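Local coordinates for protein tannase (Fusobacterium nucleatum subsp. nucleatum ATCC 25586, PDB 6YQ4) that hydrolyses gallotannins as a tannase, probably with an alpha/beta-hydrolase serine triad, and binds a magnesium ion, at residues D216-W221 with L268-F272. Numbering follows the deposited sequence.
Sequences DSAYEW and LKTLF
Helix segments 216-221 and 268-272 cross at -105°, nearly at right angles, with their axes 7.2 Å apart at the closest point. In this tannase of the alpha/beta-hydrolase fold, they belong to helices 212-223 and 259-279, which follow the sheet strand 202-206 and lie away from the magnesium site. Ser217 sits at the crossing, and its small side chain probably helps the helices come close. Its CB sits 3.3 Å from Leu268 O, and its OG meets the edge of the Phe272 ring near the ring plane. OG also makes a weak hydrogen bond to Asn214 O, one turn back.

Phe272 reaches over helix 212-223 with CG anti to its backbone N (chi1 -173°). One ring face lies on Ala218, whose CA stands 3.9 Å from the ring centroid in a CH-pi contact. Ala218 CB presses on CE1 of the same ring. Toward the C-terminal end of 216-221, Phe272 CD2 lies over one face of the Trp221 indole, 3.5 Å from Trp221 CG. The five-membered ring of Trp221 and the Phe272 ring meet obliquely, their planes at 32°. Both aromatic side chains also touch helices 298-316 and 450-461, and Trp221 NE1 is hydrogen-bonded to Gly295 O.

Leu268 CB packs against Glu220 CG at 3.6 Å. The Glu220 chain bends at chi2, and its OE2 is hydrogen-bonded to Ser265 OG and forms a salt bridge with Arg349. Lys269 runs extended past Trp221, with CG 3.6 Å from Trp221 CA. At its end, a water donates to Trp221 O at 2.7 Å and weakly accepts from Lys269 NZ.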
loop_
_atom_site.group_PDB
_atom_site.type_symbol
_atom_site.label_atom_id
_atom_site.label_comp_id
_atom_site.label_asym_id
_atom_site.label_seq_id
_atom_site.Cartn_x
_atom_site.Cartn_y
_atom_site.Cartn_z
ATOM N N ASP A 216 4.196 -8.804 12.259
ATOM C CA ASP A 216 3.647 -9.585 13.374
ATOM C C ASP A 216 4.127 -9.083 14.737
ATOM O O ASP A 216 3.329 -8.950 15.674
ATOM C CB ASP A 216 4.012 -11.058 13.217
ATOM C CG ASP A 216 3.161 -11.758 12.182
ATOM O OD1 ASP A 216 1.932 -11.487 12.135
ATOM O OD2 ASP A 216 3.727 -12.570 11.417
ATOM N N SER A 217 5.443 -8.888 14.898
ATOM C CA SER A 217 5.959 -8.364 16.160
ATOM C C SER A 217 5.446 -6.958 16.424
ATOM O O SER A 217 5.129 -6.606 17.567
ATOM C CB SER A 217 7.490 -8.374 16.160
ATOM O OG SER A 217 7.992 -7.601 15.078
ATOM N N ALA A 218 5.366 -6.133 15.383
ATOM C CA ALA A 218 4.886 -4.775 15.582
ATOM C C ALA A 218 3.431 -4.779 16.019
ATOM O O ALA A 218 3.026 -3.973 16.870
ATOM C CB ALA A 218 5.080 -3.953 14.307
ATOM N N TYR A 219 2.637 -5.701 15.476
ATOM C CA TYR A 219 1.211 -5.740 15.803
ATOM C C TYR A 219 0.980 -6.178 17.245
ATOM O O TYR A 219 0.062 -5.686 17.906
ATOM C CB TYR A 219 0.494 -6.674 14.837
ATOM C CG TYR A 219 -1.012 -6.486 14.770
ATOM C CD1 TYR A 219 -1.851 -7.231 15.588
ATOM C CD2 TYR A 219 -1.583 -5.546 13.925
ATOM C CE1 TYR A 219 -3.241 -7.071 15.531
ATOM C CE2 TYR A 219 -2.966 -5.376 13.856
ATOM C CZ TYR A 219 -3.792 -6.154 14.667
ATOM O OH TYR A 219 -5.163 -6.012 14.628
ATOM N N GLU A 220 1.821 -7.067 17.757
ATOM C CA GLU A 220 1.714 -7.507 19.135
ATOM C C GLU A 220 2.363 -6.531 20.108
ATOM O O GLU A 220 1.897 -6.390 21.238
ATOM C CB GLU A 220 2.334 -8.900 19.254
ATOM C CG GLU A 220 1.541 -9.943 18.458
ATOM C CD GLU A 220 0.040 -9.810 18.690
ATOM O OE1 GLU A 220 -0.725 -9.903 17.713
ATOM O OE2 GLU A 220 -0.382 -9.613 19.859
ATOM N N TRP A 221 3.442 -5.865 19.701
ATOM C CA TRP A 221 3.937 -4.738 20.477
ATOM C C TRP A 221 2.824 -3.723 20.738
ATOM O O TRP A 221 2.555 -3.360 21.888
ATOM C CB TRP A 221 5.116 -4.093 19.751
ATOM C CG TRP A 221 5.576 -2.871 20.441
ATOM C CD1 TRP A 221 6.263 -2.800 21.610
ATOM C CD2 TRP A 221 5.349 -1.531 20.019
ATOM N NE1 TRP A 221 6.486 -1.486 21.952
ATOM C CE2 TRP A 221 5.928 -0.686 20.991
ATOM C CE3 TRP A 221 4.685 -0.958 18.933
ATOM C CZ2 TRP A 221 5.889 0.698 20.889
ATOM C CZ3 TRP A 221 4.653 0.421 18.838
ATOM C CH2 TRP A 221 5.253 1.233 19.807
ATOM N N LEU A 268 5.751 -12.598 20.578
ATOM C CA LEU A 268 5.933 -11.703 19.436
ATOM C C LEU A 268 6.265 -10.280 19.871
ATOM O O LEU A 268 7.086 -9.610 19.229
ATOM C CB LEU A 268 4.682 -11.688 18.570
ATOM C CG LEU A 268 4.542 -12.866 17.620
ATOM C CD1 LEU A 268 3.128 -12.937 17.013
ATOM C CD2 LEU A 268 5.619 -12.783 16.570
ATOM N N LYS A 269 5.612 -9.789 20.932
ATOM C CA LYS A 269 5.912 -8.445 21.428
ATOM C C LYS A 269 7.377 -8.325 21.799
ATOM O O LYS A 269 8.067 -7.396 21.370
ATOM C CB LYS A 269 5.048 -8.110 22.637
ATOM C CG LYS A 269 5.290 -6.689 23.125
ATOM C CD LYS A 269 4.662 -6.419 24.468
ATOM C CE LYS A 269 4.613 -4.929 24.759
ATOM N NZ LYS A 269 4.034 -4.588 26.115
ATOM N N THR A 270 7.858 -9.269 22.603
ATOM C CA THR A 270 9.247 -9.426 23.010
ATOM C C THR A 270 10.249 -9.213 21.878
ATOM O O THR A 270 11.352 -8.720 22.124
ATOM C CB THR A 270 9.393 -10.818 23.630
ATOM O OG1 THR A 270 8.932 -10.776 24.982
ATOM C CG2 THR A 270 10.804 -11.319 23.604
ATOM N N LEU A 271 9.857 -9.542 20.635
ATOM C CA LEU A 271 10.748 -9.540 19.474
ATOM C C LEU A 271 10.819 -8.203 18.730
ATOM O O LEU A 271 11.753 -8.000 17.943
ATOM C CB LEU A 271 10.309 -10.622 18.486
ATOM C CG LEU A 271 10.923 -12.019 18.657
ATOM C CD1 LEU A 271 10.761 -12.552 20.066
ATOM C CD2 LEU A 271 10.304 -12.964 17.670
ATOM N N PHE A 272 9.869 -7.299 18.931
ATOM C CA PHE A 272 9.875 -6.051 18.171
ATOM C C PHE A 272 11.024 -5.094 18.542
ATOM O O PHE A 272 11.630 -4.505 17.637
ATOM C CB PHE A 272 8.530 -5.345 18.337
ATOM C CG PHE A 272 8.367 -4.125 17.465
ATOM C CD1 PHE A 272 8.400 -4.232 16.072
ATOM C CD2 PHE A 272 8.183 -2.862 18.042
ATOM C CE1 PHE A 272 8.241 -3.094 15.267
ATOM C CE2 PHE A 272 8.017 -1.730 17.245
ATOM C CZ PHE A 272 8.047 -1.848 15.856
HETATM O O HOH W 1 1.667 -3.791 24.424
#